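Local coordinates for abhydrolase domain-containing protein (Exiguobacterium antarcticum, PDB 5H3H), which probably hydrolyses carboxylic esters with an alpha/beta hydrolase fold and may also act as a perhydrolase, at residues Q6-T11 with I78-Q83; R50-D55 with L85-V90; S62-T67 with D183-G188; K104-H109 with I208-L213. One frame throughout, in Å; residues are numbered along the deposited sequence.

Contact 1 of 4, residues Q6-T11 with I78-Q83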
loop_
_atom_site.group_PDB
_atom_site.type_symbol
_atom_site.label_atom_id
_atom_site.label_comp_id
_atom_site.label_asym_id
_atom_site.label_seq_id
_atom_site.Cartn_x
_atom_site.Cartn_y
_atom_site.Cartn_z
ATOM N N GLN B 6 20.428 3.408 3.496
ATOM C CA GLN B 6 20.470 3.750 2.076
ATOM C C GLN B 6 19.064 3.946 1.483
ATOM O O GLN B 6 18.277 3.017 1.505
ATOM C CB GLN B 6 21.188 2.668 1.285
ATOM C CG GLN B 6 21.621 3.213 -0.055
ATOM C CD GLN B 6 22.158 2.160 -0.973
ATOM O OE1 GLN B 6 21.390 1.400 -1.565
ATOM N NE2 GLN B 6 23.469 2.126 -1.126
ATOM N N ALA B 7 18.791 5.129 0.930
ATOM C CA ALA B 7 17.548 5.381 0.158
ATOM C C ALA B 7 17.603 4.692 -1.199
ATOM O O ALA B 7 18.649 4.139 -1.605
ATOM C CB ALA B 7 17.346 6.876 -0.040
ATOM N N VAL B 8 16.505 4.740 -1.933
ATOM C CA VAL B 8 16.477 4.059 -3.259
ATOM C C VAL B 8 17.496 4.636 -4.208
ATOM O O VAL B 8 18.207 3.878 -4.901
ATOM C CB VAL B 8 15.052 4.048 -3.843
ATOM C CG1 VAL B 8 14.988 3.601 -5.307
ATOM C CG2 VAL B 8 14.183 3.148 -2.932
ATOM N N ASP B 9 17.598 5.970 -4.195
ATOM C CA ASP B 9 18.635 6.654 -4.956
ATOM C C ASP B 9 20.045 6.634 -4.328
ATOM O O ASP B 9 20.907 7.288 -4.855
ATOM C CB ASP B 9 18.208 8.072 -5.298
ATOM C CG ASP B 9 18.130 8.996 -4.075
ATOM O OD1 ASP B 9 18.647 8.658 -2.979
ATOM O OD2 ASP B 9 17.520 10.074 -4.253
ATOM N N GLY B 10 20.294 5.904 -3.250
ATOM C CA GLY B 10 21.640 5.851 -2.642
ATOM C C GLY B 10 21.957 6.929 -1.611
ATOM O O GLY B 10 22.975 6.835 -0.911
ATOM N N THR B 11 21.123 7.967 -1.521
ATOM C CA THR B 11 21.307 8.997 -0.479
ATOM C C THR B 11 21.432 8.300 0.893
ATOM O O THR B 11 20.638 7.398 1.157
ATOM C CB THR B 11 20.058 9.900 -0.408
ATOM O OG1 THR B 11 19.758 10.444 -1.689
ATOM C CG2 THR B 11 20.283 11.069 0.560
ATOM N N ILE B 78 11.407 6.712 4.282
ATOM C CA ILE B 78 10.903 6.107 5.523
ATOM C C ILE B 78 10.728 4.571 5.355
ATOM O O ILE B 78 11.053 3.849 6.271
ATOM C CB ILE B 78 9.607 6.734 6.007
ATOM C CG1 ILE B 78 9.844 8.260 6.236
ATOM C CG2 ILE B 78 9.088 6.033 7.258
ATOM C CD1 ILE B 78 11.119 8.636 6.954
ATOM N N ASN B 79 10.258 4.148 4.198
ATOM C CA ASN B 79 10.117 2.711 3.903
ATOM C C ASN B 79 11.434 2.033 4.040
ATOM O O ASN B 79 11.530 1.025 4.717
ATOM C CB ASN B 79 9.526 2.454 2.524
ATOM C CG ASN B 79 9.367 0.954 2.218
ATOM O OD1 ASN B 79 8.594 0.227 2.880
ATOM N ND2 ASN B 79 10.127 0.482 1.243
ATOM N N GLU B 80 12.485 2.638 3.493
ATOM C CA GLU B 80 13.814 2.112 3.697
ATOM C C GLU B 80 14.252 2.030 5.158
ATOM O O GLU B 80 14.804 1.037 5.573
ATOM C CB GLU B 80 14.854 2.841 2.818
ATOM C CG GLU B 80 14.530 2.715 1.345
ATOM C CD GLU B 80 14.472 1.257 0.901
ATOM O OE1 GLU B 80 15.370 0.475 1.361
ATOM O OE2 GLU B 80 13.550 0.939 0.103
ATOM N N VAL B 81 13.976 3.043 5.958
ATOM C CA VAL B 81 14.361 3.010 7.344
ATOM C C VAL B 81 13.762 1.779 8.028
ATOM O O VAL B 81 14.471 1.006 8.672
ATOM C CB VAL B 81 13.903 4.300 8.125
ATOM C CG1 VAL B 81 14.019 4.082 9.612
ATOM C CG2 VAL B 81 14.718 5.544 7.703
ATOM N N ILE B 82 12.460 1.629 7.882
ATOM C CA ILE B 82 11.691 0.565 8.545
ATOM C C ILE B 82 12.123 -0.826 7.999
ATOM O O ILE B 82 12.397 -1.717 8.800
ATOM C CB ILE B 82 10.180 0.857 8.385
ATOM C CG1 ILE B 82 9.783 1.931 9.424
ATOM C CG2 ILE B 82 9.292 -0.369 8.553
ATOM C CD1 ILE B 82 8.427 2.556 9.197
ATOM N N GLN B 83 12.213 -0.960 6.665
ATOM C CA GLN B 83 12.589 -2.246 6.013
ATOM C C GLN B 83 14.000 -2.660 6.373
ATOM O O GLN B 83 14.204 -3.788 6.834
ATOM C CB GLN B 83 12.436 -2.179 4.483
ATOM C CG GLN B 83 11.008 -2.381 4.032
ATOM C CD GLN B 83 10.874 -2.663 2.546
ATOM O OE1 GLN B 83 11.812 -2.469 1.759
ATOM N NE2 GLN B 83 9.689 -3.124 2.151
#

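Contact 2 of 4, residues R50-D55 with L85-V90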
loop_
_atom_site.group_PDB
_atom_site.type_symbol
_atom_site.label_atom_id
_atom_site.label_comp_id
_atom_site.label_asym_id
_atom_site.label_seq_id
_atom_site.Cartn_x
_atom_site.Cartn_y
_atom_site.Cartn_z
ATOM N N ARG B 50 11.919 2.004 22.274
ATOM C CA ARG B 50 13.007 2.237 21.401
ATOM C C ARG B 50 12.671 3.447 20.513
ATOM O O ARG B 50 11.687 3.422 19.787
ATOM C CB ARG B 50 13.218 1.010 20.572
ATOM C CG ARG B 50 14.375 1.085 19.632
ATOM C CD ARG B 50 14.481 -0.241 18.923
ATOM N NE ARG B 50 15.445 -0.188 17.833
ATOM C CZ ARG B 50 15.674 -1.185 16.991
ATOM N NH1 ARG B 50 14.998 -2.337 17.121
ATOM N NH2 ARG B 50 16.557 -1.041 15.984
ATOM N N TYR B 51 13.513 4.475 20.593
ATOM C CA TYR B 51 13.394 5.727 19.843
ATOM C C TYR B 51 14.071 5.574 18.496
ATOM O O TYR B 51 15.216 5.161 18.429
ATOM C CB TYR B 51 14.060 6.848 20.655
ATOM C CG TYR B 51 14.113 8.160 19.961
ATOM C CD1 TYR B 51 12.984 9.002 19.893
ATOM C CD2 TYR B 51 15.306 8.610 19.362
ATOM C CE1 TYR B 51 13.063 10.239 19.290
ATOM C CE2 TYR B 51 15.356 9.848 18.731
ATOM C CZ TYR B 51 14.251 10.656 18.703
ATOM O OH TYR B 51 14.321 11.891 18.023
ATOM N N ILE B 52 13.357 5.852 17.410
ATOM C CA ILE B 52 13.920 5.843 16.096
ATOM C C ILE B 52 13.634 7.235 15.502
ATOM O O ILE B 52 12.593 7.461 14.984
ATOM C CB ILE B 52 13.378 4.706 15.224
ATOM C CG1 ILE B 52 13.795 3.323 15.775
ATOM C CG2 ILE B 52 13.873 4.836 13.797
ATOM C CD1 ILE B 52 12.629 2.549 16.317
ATOM N N GLY B 53 14.592 8.150 15.599
ATOM C CA GLY B 53 14.389 9.526 15.118
ATOM C C GLY B 53 15.107 9.668 13.799
ATOM O O GLY B 53 16.340 9.604 13.786
ATOM N N VAL B 54 14.350 9.811 12.732
ATOM C CA VAL B 54 14.928 9.935 11.409
ATOM C C VAL B 54 15.295 11.390 11.105
ATOM O O VAL B 54 14.500 12.328 11.428
ATOM C CB VAL B 54 14.046 9.386 10.296
ATOM C CG1 VAL B 54 13.552 7.956 10.600
ATOM C CG2 VAL B 54 12.897 10.298 10.018
ATOM N N ASP B 55 16.480 11.610 10.532
ATOM C CA ASP B 55 16.779 12.950 9.932
ATOM C C ASP B 55 16.507 12.760 8.487
ATOM O O ASP B 55 17.166 11.897 7.895
ATOM C CB ASP B 55 18.248 13.367 10.105
ATOM C CG ASP B 55 18.635 13.741 11.542
ATOM O OD1 ASP B 55 17.762 13.897 12.434
ATOM O OD2 ASP B 55 19.841 13.922 11.776
ATOM N N LEU B 85 15.933 -1.563 8.978
ATOM C CA LEU B 85 16.084 -1.825 10.414
ATOM C C LEU B 85 15.118 -2.953 10.856
ATOM O O LEU B 85 15.119 -3.330 12.027
ATOM C CB LEU B 85 15.801 -0.573 11.244
ATOM C CG LEU B 85 16.765 0.619 11.106
ATOM C CD1 LEU B 85 16.234 1.742 11.993
ATOM C CD2 LEU B 85 18.190 0.256 11.512
ATOM N N LYS B 86 14.290 -3.457 9.940
ATOM C CA LYS B 86 13.448 -4.656 10.172
ATOM C C LYS B 86 12.518 -4.462 11.372
ATOM O O LYS B 86 12.466 -5.274 12.290
ATOM C CB LYS B 86 14.334 -5.913 10.310
ATOM C CG LYS B 86 15.007 -6.342 8.997
ATOM C CD LYS B 86 14.149 -7.351 8.224
ATOM C CE LYS B 86 14.447 -7.365 6.734
ATOM N NZ LYS B 86 13.734 -6.257 6.014
ATOM N N LEU B 87 11.820 -3.316 11.355
ATOM C CA LEU B 87 10.941 -2.942 12.412
ATOM C C LEU B 87 9.545 -3.431 12.070
ATOM O O LEU B 87 9.121 -3.378 10.924
ATOM C CB LEU B 87 10.909 -1.404 12.542
ATOM C CG LEU B 87 12.192 -0.640 12.837
ATOM C CD1 LEU B 87 11.831 0.861 12.941
ATOM C CD2 LEU B 87 12.810 -1.164 14.121
ATOM N N THR B 88 8.822 -3.866 13.080
ATOM C CA THR B 88 7.331 -4.030 13.013
ATOM C C THR B 88 6.638 -3.523 14.270
ATOM O O THR B 88 7.296 -3.125 15.250
ATOM C CB THR B 88 6.922 -5.513 12.847
ATOM O OG1 THR B 88 7.508 -6.287 13.904
ATOM C CG2 THR B 88 7.363 -6.094 11.503
ATOM N N ASN B 89 5.307 -3.456 14.243
ATOM C CA ASN B 89 4.522 -2.922 15.360
ATOM C C ASN B 89 4.931 -1.493 15.700
ATOM O O ASN B 89 4.950 -1.110 16.875
ATOM C CB ASN B 89 4.690 -3.786 16.612
ATOM C CG ASN B 89 3.775 -3.352 17.750
ATOM O OD1 ASN B 89 2.634 -2.953 17.525
ATOM N ND2 ASN B 89 4.292 -3.385 18.984
ATOM N N VAL B 90 5.297 -0.708 14.700
ATOM C CA VAL B 90 5.883 0.618 15.031
ATOM C C VAL B 90 4.759 1.581 15.361
ATOM O O VAL B 90 3.680 1.540 14.756
ATOM C CB VAL B 90 6.900 1.207 13.963
ATOM C CG1 VAL B 90 7.525 0.163 13.059
ATOM C CG2 VAL B 90 6.408 2.398 13.178
#

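Contact 3 of 4, residues S62-T67 with D183-G188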
loop_
_atom_site.group_PDB
_atom_site.type_symbol
_atom_site.label_atom_id
_atom_site.label_comp_id
_atom_site.label_asym_id
_atom_site.label_seq_id
_atom_site.Cartn_x
_atom_site.Cartn_y
_atom_site.Cartn_z
ATOM N N SER B 62 22.077 13.784 7.884
ATOM C CA SER B 62 21.862 13.060 6.607
ATOM C C SER B 62 22.573 13.779 5.464
ATOM O O SER B 62 22.802 14.984 5.569
ATOM C CB SER B 62 20.382 12.922 6.345
ATOM O OG SER B 62 19.816 12.059 7.349
ATOM N N ASP B 63 22.871 13.045 4.381
ATOM C CA ASP B 63 23.223 13.616 3.070
ATOM C C ASP B 63 22.105 14.537 2.570
ATOM O O ASP B 63 20.917 14.328 2.890
ATOM C CB ASP B 63 23.429 12.520 1.966
ATOM C CG ASP B 63 24.607 11.548 2.241
ATOM O OD1 ASP B 63 25.322 11.687 3.277
ATOM O OD2 ASP B 63 24.768 10.608 1.403
ATOM N N ALA B 64 22.462 15.537 1.767
ATOM C CA ALA B 64 21.474 16.485 1.240
ATOM C C ALA B 64 21.663 16.483 -0.287
ATOM O O ALA B 64 22.384 17.301 -0.840
ATOM C CB ALA B 64 21.654 17.875 1.830
ATOM N N PRO B 65 21.064 15.518 -0.966
ATOM C CA PRO B 65 21.072 15.542 -2.424
ATOM C C PRO B 65 20.286 16.695 -3.029
ATOM O O PRO B 65 19.586 17.464 -2.336
ATOM C CB PRO B 65 20.379 14.211 -2.782
ATOM C CG PRO B 65 19.418 14.015 -1.683
ATOM C CD PRO B 65 20.141 14.477 -0.449
ATOM N N ALA B 66 20.349 16.767 -4.354
ATOM C CA ALA B 66 19.774 17.853 -5.114
ATOM C C ALA B 66 18.283 17.777 -5.120
ATOM O O ALA B 66 17.597 18.801 -5.052
ATOM C CB ALA B 66 20.324 17.821 -6.539
ATOM N N THR B 67 17.799 16.542 -5.055
ATOM C CA THR B 67 16.458 16.234 -5.333
ATOM C C THR B 67 15.871 15.188 -4.359
ATOM O O THR B 67 16.582 14.599 -3.502
ATOM C CB THR B 67 16.412 15.734 -6.819
ATOM O OG1 THR B 67 15.125 15.994 -7.332
ATOM C CG2 THR B 67 16.769 14.246 -6.970
ATOM N N ASP B 183 21.350 24.192 11.083
ATOM C CA ASP B 183 22.013 22.974 10.629
ATOM C C ASP B 183 21.486 22.388 9.330
ATOM O O ASP B 183 22.221 21.716 8.605
ATOM C CB ASP B 183 21.891 21.886 11.733
ATOM C CG ASP B 183 22.468 20.549 11.305
ATOM O OD1 ASP B 183 23.698 20.339 11.414
ATOM O OD2 ASP B 183 21.701 19.708 10.804
ATOM N N ALA B 184 20.241 22.613 9.032
ATOM C CA ALA B 184 19.635 22.104 7.856
ATOM C C ALA B 184 20.381 22.617 6.597
ATOM O O ALA B 184 20.926 23.741 6.561
ATOM C CB ALA B 184 18.186 22.498 7.832
ATOM N N SER B 185 20.482 21.758 5.597
ATOM C CA SER B 185 20.959 22.216 4.294
ATOM C C SER B 185 20.038 23.349 3.739
ATOM O O SER B 185 18.828 23.259 3.827
ATOM C CB SER B 185 20.985 21.035 3.306
ATOM O OG SER B 185 19.657 20.635 2.920
ATOM N N SER B 186 20.614 24.401 3.163
ATOM C CA SER B 186 19.798 25.464 2.574
ATOM C C SER B 186 18.907 24.923 1.464
ATOM O O SER B 186 17.738 25.306 1.355
ATOM C CB SER B 186 20.686 26.576 2.010
ATOM O OG SER B 186 21.737 25.994 1.245
ATOM N N HIS B 187 19.460 23.982 0.686
ATOM C CA HIS B 187 18.781 23.550 -0.551
ATOM C C HIS B 187 17.681 22.530 -0.238
ATOM O O HIS B 187 16.633 22.548 -0.865
ATOM C CB HIS B 187 19.729 23.041 -1.567
ATOM C CG HIS B 187 20.669 22.014 -1.055
ATOM N ND1 HIS B 187 20.586 20.699 -1.446
ATOM C CD2 HIS B 187 21.623 22.060 -0.105
ATOM C CE1 HIS B 187 21.535 20.009 -0.856
ATOM N NE2 HIS B 187 22.193 20.810 -0.047
ATOM N N GLY B 188 17.890 21.684 0.759
ATOM C CA GLY B 188 16.775 20.861 1.277
ATOM C C GLY B 188 15.633 21.674 1.844
ATOM O O GLY B 188 14.472 21.404 1.560
#

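Contact 4 of 4, residues K104-H109 with I208-L213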
loop_
_atom_site.group_PDB
_atom_site.type_symbol
_atom_site.label_atom_id
_atom_site.label_comp_id
_atom_site.label_asym_id
_atom_site.label_seq_id
_atom_site.Cartn_x
_atom_site.Cartn_y
_atom_site.Cartn_z
ATOM N N LYS B 104 1.760 9.707 3.599
ATOM C CA LYS B 104 2.176 9.311 2.271
ATOM C C LYS B 104 2.859 7.935 2.323
ATOM O O LYS B 104 2.686 7.125 1.403
ATOM C CB LYS B 104 3.180 10.324 1.706
ATOM C CG LYS B 104 3.489 10.207 0.218
ATOM C CD LYS B 104 2.235 10.215 -0.627
ATOM C CE LYS B 104 2.433 10.942 -1.954
ATOM N NZ LYS B 104 1.081 11.385 -2.432
ATOM N N TYR B 105 3.654 7.731 3.375
ATOM C CA TYR B 105 4.307 6.477 3.614
ATOM C C TYR B 105 3.289 5.378 3.782
ATOM O O TYR B 105 3.459 4.243 3.222
ATOM C CB TYR B 105 5.136 6.528 4.871
ATOM C CG TYR B 105 5.436 5.123 5.364
ATOM C CD1 TYR B 105 6.357 4.288 4.705
ATOM C CD2 TYR B 105 4.728 4.587 6.450
ATOM C CE1 TYR B 105 6.615 2.986 5.154
ATOM C CE2 TYR B 105 4.959 3.315 6.885
ATOM C CZ TYR B 105 5.878 2.480 6.213
ATOM O OH TYR B 105 6.087 1.182 6.644
ATOM N N LEU B 106 2.256 5.666 4.580
ATOM C CA LEU B 106 1.157 4.642 4.733
ATOM C C LEU B 106 0.427 4.345 3.416
ATOM O O LEU B 106 0.126 3.172 3.140
ATOM C CB LEU B 106 0.169 5.035 5.801
ATOM C CG LEU B 106 0.265 4.595 7.265
ATOM C CD1 LEU B 106 1.428 3.729 7.719
ATOM C CD2 LEU B 106 0.026 5.771 8.204
ATOM N N LEU B 107 0.127 5.381 2.638
ATOM C CA LEU B 107 -0.529 5.193 1.362
ATOM C C LEU B 107 0.371 4.457 0.362
ATOM O O LEU B 107 -0.087 3.640 -0.352
ATOM C CB LEU B 107 -0.969 6.516 0.723
ATOM C CG LEU B 107 -2.321 7.207 1.008
ATOM C CD1 LEU B 107 -3.261 6.470 1.943
ATOM C CD2 LEU B 107 -2.068 8.648 1.434
ATOM N N ASN B 108 1.630 4.822 0.283
ATOM C CA ASN B 108 2.518 4.240 -0.748
ATOM C C ASN B 108 3.113 2.888 -0.425
ATOM O O ASN B 108 3.431 2.126 -1.345
ATOM C CB ASN B 108 3.602 5.227 -1.169
ATOM C CG ASN B 108 3.039 6.392 -1.929
ATOM O OD1 ASN B 108 1.846 6.461 -2.190
ATOM N ND2 ASN B 108 3.903 7.303 -2.339
ATOM N N HIS B 109 3.259 2.592 0.859
ATOM C CA HIS B 109 3.816 1.345 1.278
ATOM C C HIS B 109 2.949 0.460 2.172
ATOM O O HIS B 109 3.418 -0.578 2.571
ATOM C CB HIS B 109 5.136 1.638 1.925
ATOM C CG HIS B 109 6.019 2.438 1.049
ATOM N ND1 HIS B 109 6.938 1.864 0.199
ATOM C CD2 HIS B 109 6.058 3.773 0.810
ATOM C CE1 HIS B 109 7.542 2.815 -0.493
ATOM N NE2 HIS B 109 7.033 3.983 -0.133
ATOM N N ILE B 208 -6.562 5.612 4.837
ATOM C CA ILE B 208 -5.818 5.279 6.029
ATOM C C ILE B 208 -6.724 4.386 6.850
ATOM O O ILE B 208 -7.901 4.736 7.003
ATOM C CB ILE B 208 -5.451 6.580 6.819
ATOM C CG1 ILE B 208 -4.534 7.437 5.957
ATOM C CG2 ILE B 208 -4.813 6.261 8.172
ATOM C CD1 ILE B 208 -3.308 6.705 5.475
ATOM N N THR B 209 -6.180 3.249 7.330
ATOM C CA THR B 209 -6.893 2.255 8.177
ATOM C C THR B 209 -6.377 2.145 9.605
ATOM O O THR B 209 -7.053 1.581 10.455
ATOM C CB THR B 209 -6.727 0.806 7.622
ATOM O OG1 THR B 209 -6.884 0.805 6.210
ATOM C CG2 THR B 209 -7.723 -0.186 8.243
ATOM N N VAL B 210 -5.169 2.635 9.854
ATOM C CA VAL B 210 -4.475 2.420 11.110
ATOM C C VAL B 210 -5.128 3.281 12.182
ATOM O O VAL B 210 -5.603 4.385 11.888
ATOM C CB VAL B 210 -2.981 2.880 11.030
ATOM C CG1 VAL B 210 -2.202 2.363 12.217
ATOM C CG2 VAL B 210 -2.323 2.403 9.745
ATOM N N ASP B 211 -5.109 2.787 13.402
ATOM C CA ASP B 211 -5.452 3.571 14.599
ATOM C C ASP B 211 -4.678 4.870 14.646
ATOM O O ASP B 211 -3.456 4.834 14.691
ATOM C CB ASP B 211 -5.085 2.798 15.865
ATOM C CG ASP B 211 -6.081 1.646 16.199
ATOM O OD1 ASP B 211 -7.063 1.392 15.463
ATOM O OD2 ASP B 211 -5.856 0.989 17.235
ATOM N N THR B 212 -5.399 5.997 14.657
ATOM C CA THR B 212 -4.771 7.322 14.672
ATOM C C THR B 212 -5.124 8.207 15.890
ATOM O O THR B 212 -6.279 8.208 16.393
ATOM C CB THR B 212 -5.037 8.017 13.337
ATOM O OG1 THR B 212 -4.719 7.063 12.286
ATOM C CG2 THR B 212 -4.168 9.300 13.175
ATOM N N LEU B 213 -4.096 8.915 16.380
ATOM C CA LEU B 213 -4.247 10.031 17.311
ATOM C C LEU B 213 -3.752 11.323 16.673
ATOM O O LEU B 213 -2.593 11.371 16.227
ATOM C CB LEU B 213 -3.417 9.787 18.542
ATOM C CG LEU B 213 -3.393 10.946 19.541
ATOM C CD1 LEU B 213 -4.821 11.150 20.050
ATOM C CD2 LEU B 213 -2.417 10.687 20.675
#

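Contact 1 of 4, residues Q6-T11 with I78-Q83
The carboxylate of Glu80 turns one of its faces to the loop 6-11, and Val8 CG2 hangs over that face beyond its rim, with OE2 3.8 Å away. The carbonyl of Gln6 lies off the plane on the same side as Val8 CG2, 3.9 Å from its O to Glu80 OE1. The aliphatic part does the closer work: Gln6 O rests 3.7 Å from Glu80 CB, and Ala7 CA lies 4.2 Å from Glu80 CG. A glutamate suits a half-buried helix face, since its methylenes pack on the loop backbone while the carboxylate sits at the partly exposed margin. A bend at chi2 (-59°) folds the carboxylate round to face Val8, whose side chain meets it at about a right angle. With an alanine here the CG methylene and carboxylate are gone, and the backbone at Gln6 and Ala7 and the Val8 methyl would probably lose their packing partner on the helix. The loop joins strands 4-6 and 12-18 as a beta hairpin of the type I turn plus G1 bulge kind: Gly10 N bonds Ala7 O at 2.9 Å, Ala7 N bonds Thr11 O, and Gly10 takes a positive phi (88°) that favours glycine. An Asx turn stiffens its tip, Thr11 N meeting Asp9 OD1 at 3.0 Å on the anti side, 29° out of the carboxylate plane. Arg57 forms a salt bridge with the other oxygen, OD2.

Contact 2 of 4, residues R50-D55 with L85-V90
Ile52 and Leu87 reach toward each other tip to tip, their CD1 methyls 3.9 Å apart, and this apolar touch lies at the heart of the contact. Beside it, Ile52 CG2 meets Leu85 CD1 at 4.3 Å, so the two branches of one isoleucine serve two leucines: the delta methyl takes Leu87 and the gamma methyl takes Leu85. Branching at the beta carbon suits a strand residue that must fill space in two directions. The second methyl of Leu87, CD2, sits 3.8 Å above the plane of the Arg50 guanidinium, displaced toward its rim, and is 3.9 Å from NH1. A flat cation offers little to apolar atoms at its edge, where the N-H groups point, but its face can lie against a methyl. Arg50 gets there by an extended chain, with CG opposite the backbone N (chi1 -178°), and Asp17 fixes the far end through a salt bridge to NH2.

What presents the leucines is the end of helix 71-85. Lys86 adopts positive phi (58°) and closes a Schellman motif, and the probable bond from Leu87 N back to Ile82 O belongs to this termination; the chain then turns so that Leu85 and Leu87 both face the sheet. Strand 50-54 runs between strands 12-18 and 23-27, with Ile52 also touching Val15 and Pro23 and Leu87 reaching Val25. Helix 71-85 carries the chain across this sheet face in a beta-alpha-beta crossover from strand 50-54 to strand 90-95, past the intervening strand 23-27.

Contact 3 of 4, residues S62-T67 with D183-G188
This is a small surface contact of van der Waals type, in which Ala64, from the loop between strand 50-54 and helix 71-85, packs against Ser185 and His187 at the start of helix 186-198. Alanine fits because a longer side chain would run into Ser185 CB, 3.6 Å from Ala64 CB. The imidazole of His187 comes edge-on to the Ala64-Pro65 backbone, though its modelled orientation and closeness there are doubtful. Its chi1 of 51°, with CG placed between the backbone N and the carbonyl carbon, carries the ring back beside Ser185, whose OG lies 3.8 Å above one face, off toward the rim. Shortened to an alanine, this position would lose the ring, which would probably uncover the Ala64 methyl and bare one side of the Ser185 hydroxyl. Ser185 is the N-cap: its OG accepts from Gly188 N at 3.0 Å, on a bent path of 136°, and is also bonded to the Gly58 carbonyl. A side chain at Gly188 would collide with that hydroxyl. The contact thus joins the helical cap (lid) region common in alpha/beta hydrolases, inserted here between strands 114-120 and 211-217, to the loop leading into helix 71-85, where Pro65 leans on Thr11 of the N-terminal hairpin.

Contact 4 of 4, residues K104-H109 with I208-L213
Leu107 and Ile208 bring their backbones closest, 7.1 Å between CA atoms, where the last turns of helix 97-109 pass the loop that leads into strand 211-217. Ile208 does most of the touching with a single methyl, CD1, which lies 3.5 Å from Leu107 CD1 and 3.9 Å from Leu106 CB, wedged between two consecutive helix residues. Both torsions of Ile208 are near -60°, and the resulting bend at chi2 (-55°) points CD1 at the helix although its beta carbon is not aimed there. The side chains of Leu107 and Ile208 cross at about a right angle. One residue earlier on the helix, Leu106 CG meets Val210 CG2 at 4.2 Å, and Leu106 goes on to touch Val114 and Leu117 of the adjacent strand 114-120. Branched aliphatic residues suit this position between the helix and the sheet, having bulk but no polar group to satisfy. Thr212 OG1 donates to Val210 O at 2.8 Å from above the carbonyl plane, 45° out of it, and Thr209 N is bonded to Glu111 OE1. Leu107 also packs against Val8 of the second subunit. All the contacts between the segments are apolar, so the helix is held against the loop entering strand 211-217 by shape and burial, with little directional preference, while these hydrogen bonds lie within 208-213 or run from it to Glu111, not to residues 104-109.

In the fold
From the N terminus, the hairpin loop 6-11 is met by residues 78-83 of helix 71-85, 67 residues on, which closes contact 1. Strand 50-54 then opens contact 2, closed where that same helix ends, so contacts 1 and 2 cross and share a wall, with Val81 packing on Val54. Contact 3 starts at 62-67, before either has closed, and crosses both; it waits for helix 186-198. Contact 4 opens later, in series after contacts 1 and 2, yet crosses contact 3, tying helix 97-109 to the loop into strand 211-217. Tyr105 of that helix touches Ile82, linking contact 4 to contact 1, whereas contacts 3 and 4 lie about 26 Å apart between centres.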